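PDB 4ZY9: Glucanase/chitosanase from Paenibacillus fukuinensis, which probably hydrolyses glycosidic bonds in chitosan and glucans, here represented by one CBM32 chitosan-binding module with a beta-sandwich fold. Local coordinates for residues 73-81 with 88-96. The protein carries 1 engineered substitution. Residues are numbered along the deposited sequence; the frame is centred on the assembly and turned at random.
Sequences SSYTIQVSN and NWTTVYTTT
Strands 75-80 and 90-95 pair antiparallel as a beta hairpin whose register slips at a classic bulge, where I77 O takes V92 N at 2.8 Å and, more weakly, Y93 N. The bulge illustrates how one extra residue redistributes side chains: in the modelled conformer of I77, V92 lays CG2 against I77 CG2, while I77 CB still meets Y93 CB. On the face bearing Y75, I77 and Y93, which packs on I105 of the second sheet, T95 places CG2 over one face of the Y75 ring, 3.9 Å from its centroid. The Y75 and Y93 rings meet obliquely, planes 50° apart, and a water links their hydroxyls; Y75 OH also bonds D103. At the S80/W89 end of the hairpin, S80 CB, as modelled, makes a CH-pi contact over one face of the indole, while Q78 OE1 lies 3.7 Å from W89 CB. CG of Q78 stands anti to the carbonyl carbon (chi1 -49°) and the chain then runs extended, carrying the amide across W89. R116 of the neighbouring strand binds Q78 OE1 and makes a cation-pi contact with W89. Strand 90-95 thus forms the edge of its sheet, joined through 75-80 to 114-122, with a largely apolar inner face whose tyrosine hydroxyls are met by water and D103.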
loop_
_atom_site.group_PDB
_atom_site.type_symbol
_atom_site.label_atom_id
_atom_site.label_comp_id
_atom_site.label_asym_id
_atom_site.label_seq_id
_atom_site.Cartn_x
_atom_site.Cartn_y
_atom_site.Cartn_z
ATOM N N SER A 73 -2.241 -10.216 -7.452
ATOM C CA SER A 73 -1.311 -11.291 -7.636
ATOM C C SER A 73 0.029 -10.818 -8.171
ATOM O O SER A 73 1.016 -11.514 -7.911
ATOM C CB SER A 73 -1.905 -12.388 -8.512
ATOM O OG SER A 73 -2.166 -11.945 -9.812
ATOM N N SER A 74 0.071 -9.682 -8.895
ATOM C CA SER A 74 1.317 -9.074 -9.197
ATOM C C SER A 74 1.366 -7.720 -8.564
ATOM O O SER A 74 0.441 -6.941 -8.919
ATOM C CB SER A 74 1.649 -8.966 -10.727
ATOM O OG SER A 74 1.833 -10.247 -11.300
ATOM N N TYR A 75 2.316 -7.424 -7.741
ATOM C CA TYR A 75 2.508 -6.052 -7.174
ATOM C C TYR A 75 3.878 -5.884 -6.764
ATOM O O TYR A 75 4.674 -6.879 -6.588
ATOM C CB TYR A 75 1.558 -5.775 -6.052
ATOM C CG TYR A 75 1.810 -6.626 -4.792
ATOM C CD1 TYR A 75 2.575 -6.067 -3.772
ATOM C CD2 TYR A 75 1.174 -7.829 -4.577
ATOM C CE1 TYR A 75 2.818 -6.812 -2.607
ATOM C CE2 TYR A 75 1.329 -8.506 -3.357
ATOM C CZ TYR A 75 2.140 -7.921 -2.412
ATOM O OH TYR A 75 2.380 -8.558 -1.185
ATOM N N THR A 76 4.256 -4.639 -6.564
ATOM C CA THR A 76 5.517 -4.261 -5.926
ATOM C C THR A 76 5.250 -3.418 -4.716
ATOM O O THR A 76 4.162 -2.764 -4.592
ATOM C CB THR A 76 6.444 -3.444 -6.901
ATOM O OG1 THR A 76 5.675 -2.366 -7.446
ATOM C CG2 THR A 76 6.829 -4.329 -8.177
ATOM N N ILE A 77 6.205 -3.399 -3.839
ATOM C CA ILE A 77 6.324 -2.405 -2.761
ATOM C C ILE A 77 7.415 -1.463 -3.137
ATOM O O ILE A 77 8.528 -1.924 -3.482
ATOM C CB ILE A 77 6.563 -3.047 -1.363
ATOM C CG1 ILE A 77 5.510 -4.014 -1.033
ATOM C CG2 ILE A 77 6.721 -1.944 -0.328
ATOM C CD1 ILE A 77 4.144 -3.391 -0.870
ATOM N N GLN A 78 7.154 -0.174 -3.092
ATOM C CA GLN A 78 8.127 0.842 -3.517
ATOM C C GLN A 78 8.251 1.920 -2.511
ATOM O O GLN A 78 7.292 2.195 -1.745
ATOM C CB GLN A 78 7.723 1.435 -4.847
ATOM C CG GLN A 78 7.385 0.399 -5.905
ATOM C CD GLN A 78 6.932 1.005 -7.195
ATOM O OE1 GLN A 78 6.510 2.161 -7.190
ATOM N NE2 GLN A 78 6.752 0.192 -8.256
ATOM N N VAL A 79 9.399 2.583 -2.429
ATOM C CA VAL A 79 9.623 3.661 -1.492
ATOM C C VAL A 79 10.158 4.867 -2.265
ATOM O O VAL A 79 10.912 4.718 -3.234
ATOM C CB VAL A 79 10.584 3.231 -0.371
ATOM C CG1 VAL A 79 9.900 2.174 0.547
ATOM C CG2 VAL A 79 11.944 2.752 -0.841
ATOM N N SER A 80 9.897 6.011 -1.671
ATOM C CA SER A 80 10.447 7.296 -2.196
ATOM C C SER A 80 10.831 8.189 -1.013
ATOM O O SER A 80 10.103 8.285 -0.027
ATOM C CB SER A 80 9.410 7.998 -3.070
ATOM O OG SER A 80 9.825 9.374 -3.329
ATOM N N ASN A 81 12.028 8.844 -1.145
ATOM C CA ASN A 81 12.427 9.853 -0.217
ATOM C C ASN A 81 12.420 11.238 -0.885
ATOM O O ASN A 81 13.082 12.166 -0.365
ATOM C CB ASN A 81 13.805 9.500 0.372
ATOM C CG ASN A 81 14.035 10.268 1.616
ATOM O OD1 ASN A 81 13.160 10.590 2.386
ATOM N ND2 ASN A 81 15.330 10.532 1.891
ATOM N N ASN A 88 10.238 9.651 -7.772
ATOM C CA ASN A 88 11.398 8.768 -7.813
ATOM C C ASN A 88 11.130 7.660 -6.773
ATOM O O ASN A 88 11.126 7.909 -5.576
ATOM C CB ASN A 88 12.644 9.536 -7.448
ATOM C CG ASN A 88 12.893 10.709 -8.312
ATOM O OD1 ASN A 88 12.974 11.870 -7.816
ATOM N ND2 ASN A 88 13.166 10.389 -9.604
ATOM N N TRP A 89 10.929 6.471 -7.314
ATOM C CA TRP A 89 10.491 5.263 -6.579
ATOM C C TRP A 89 11.558 4.188 -6.744
ATOM O O TRP A 89 12.104 4.001 -7.850
ATOM C CB TRP A 89 9.181 4.673 -7.059
ATOM C CG TRP A 89 7.970 5.540 -6.872
ATOM C CD1 TRP A 89 7.354 6.294 -7.827
ATOM C CD2 TRP A 89 7.222 5.743 -5.676
ATOM N NE1 TRP A 89 6.273 6.941 -7.308
ATOM C CE2 TRP A 89 6.142 6.661 -5.989
ATOM C CE3 TRP A 89 7.354 5.255 -4.346
ATOM C CZ2 TRP A 89 5.214 7.043 -5.088
ATOM C CZ3 TRP A 89 6.442 5.697 -3.455
ATOM C CH2 TRP A 89 5.377 6.658 -3.784
ATOM N N THR A 90 11.897 3.495 -5.656
ATOM C CA THR A 90 12.717 2.292 -5.683
ATOM C C THR A 90 11.873 1.126 -5.234
ATOM O O THR A 90 11.233 1.158 -4.146
ATOM C CB THR A 90 13.901 2.432 -4.750
ATOM O OG1 THR A 90 14.765 3.508 -5.215
ATOM C CG2 THR A 90 14.739 1.213 -4.795
ATOM N N THR A 91 11.825 0.072 -6.053
ATOM C CA THR A 91 11.189 -1.157 -5.674
ATOM C C THR A 91 11.944 -1.934 -4.664
ATOM O O THR A 91 13.174 -2.104 -4.853
ATOM C CB THR A 91 10.906 -2.009 -6.946
ATOM O OG1 THR A 91 10.051 -1.175 -7.738
ATOM C CG2 THR A 91 10.376 -3.353 -6.626
ATOM N N VAL A 92 11.319 -2.323 -3.598
ATOM C CA VAL A 92 11.939 -3.177 -2.539
ATOM C C VAL A 92 11.400 -4.556 -2.499
ATOM O O VAL A 92 12.055 -5.409 -1.804
ATOM C CB VAL A 92 11.850 -2.447 -1.198
ATOM C CG1 VAL A 92 12.544 -1.141 -1.272
ATOM C CG2 VAL A 92 10.420 -2.357 -0.707
ATOM N N TYR A 93 10.338 -4.843 -3.208
ATOM C CA TYR A 93 9.762 -6.156 -3.187
ATOM C C TYR A 93 8.948 -6.333 -4.467
ATOM O O TYR A 93 8.202 -5.323 -4.800
ATOM C CB TYR A 93 8.837 -6.429 -2.001
ATOM C CG TYR A 93 8.094 -7.725 -2.031
ATOM C CD1 TYR A 93 8.783 -8.904 -1.686
ATOM C CD2 TYR A 93 6.821 -7.824 -2.382
ATOM C CE1 TYR A 93 8.142 -10.100 -1.699
ATOM C CE2 TYR A 93 6.120 -9.031 -2.384
ATOM C CZ TYR A 93 6.824 -10.187 -2.033
ATOM O OH TYR A 93 6.144 -11.415 -2.038
ATOM N N THR A 94 9.007 -7.417 -5.150
ATOM C CA THR A 94 8.224 -7.747 -6.266
ATOM C C THR A 94 7.584 -9.141 -6.164
ATOM O O THR A 94 8.358 -10.116 -5.782
ATOM C CB THR A 94 8.998 -7.704 -7.603
ATOM O OG1 THR A 94 9.663 -6.479 -7.734
ATOM C CG2 THR A 94 8.194 -8.076 -8.773
ATOM N N THR A 95 6.323 -9.373 -6.488
ATOM C CA THR A 95 5.808 -10.709 -6.653
ATOM C C THR A 95 4.956 -10.753 -7.846
ATOM O O THR A 95 4.344 -9.745 -8.283
ATOM C CB THR A 95 5.013 -11.169 -5.430
ATOM O OG1 THR A 95 4.683 -12.510 -5.606
ATOM C CG2 THR A 95 3.677 -10.355 -5.204
ATOM N N THR A 96 4.862 -11.944 -8.478
ATOM C CA THR A 96 3.866 -12.262 -9.442
ATOM C C THR A 96 2.995 -13.422 -9.027
ATOM O O THR A 96 2.197 -13.888 -9.814
ATOM C CB THR A 96 4.469 -12.528 -10.828
ATOM O OG1 THR A 96 5.314 -13.710 -10.695
ATOM C CG2 THR A 96 5.267 -11.277 -11.354
HETATM O O HOH W 1 0.167 -12.368 -11.201
HETATM O O HOH W 2 3.552 -11.193 -1.453
HETATM O O HOH W 3 13.284 8.344 -3.755
#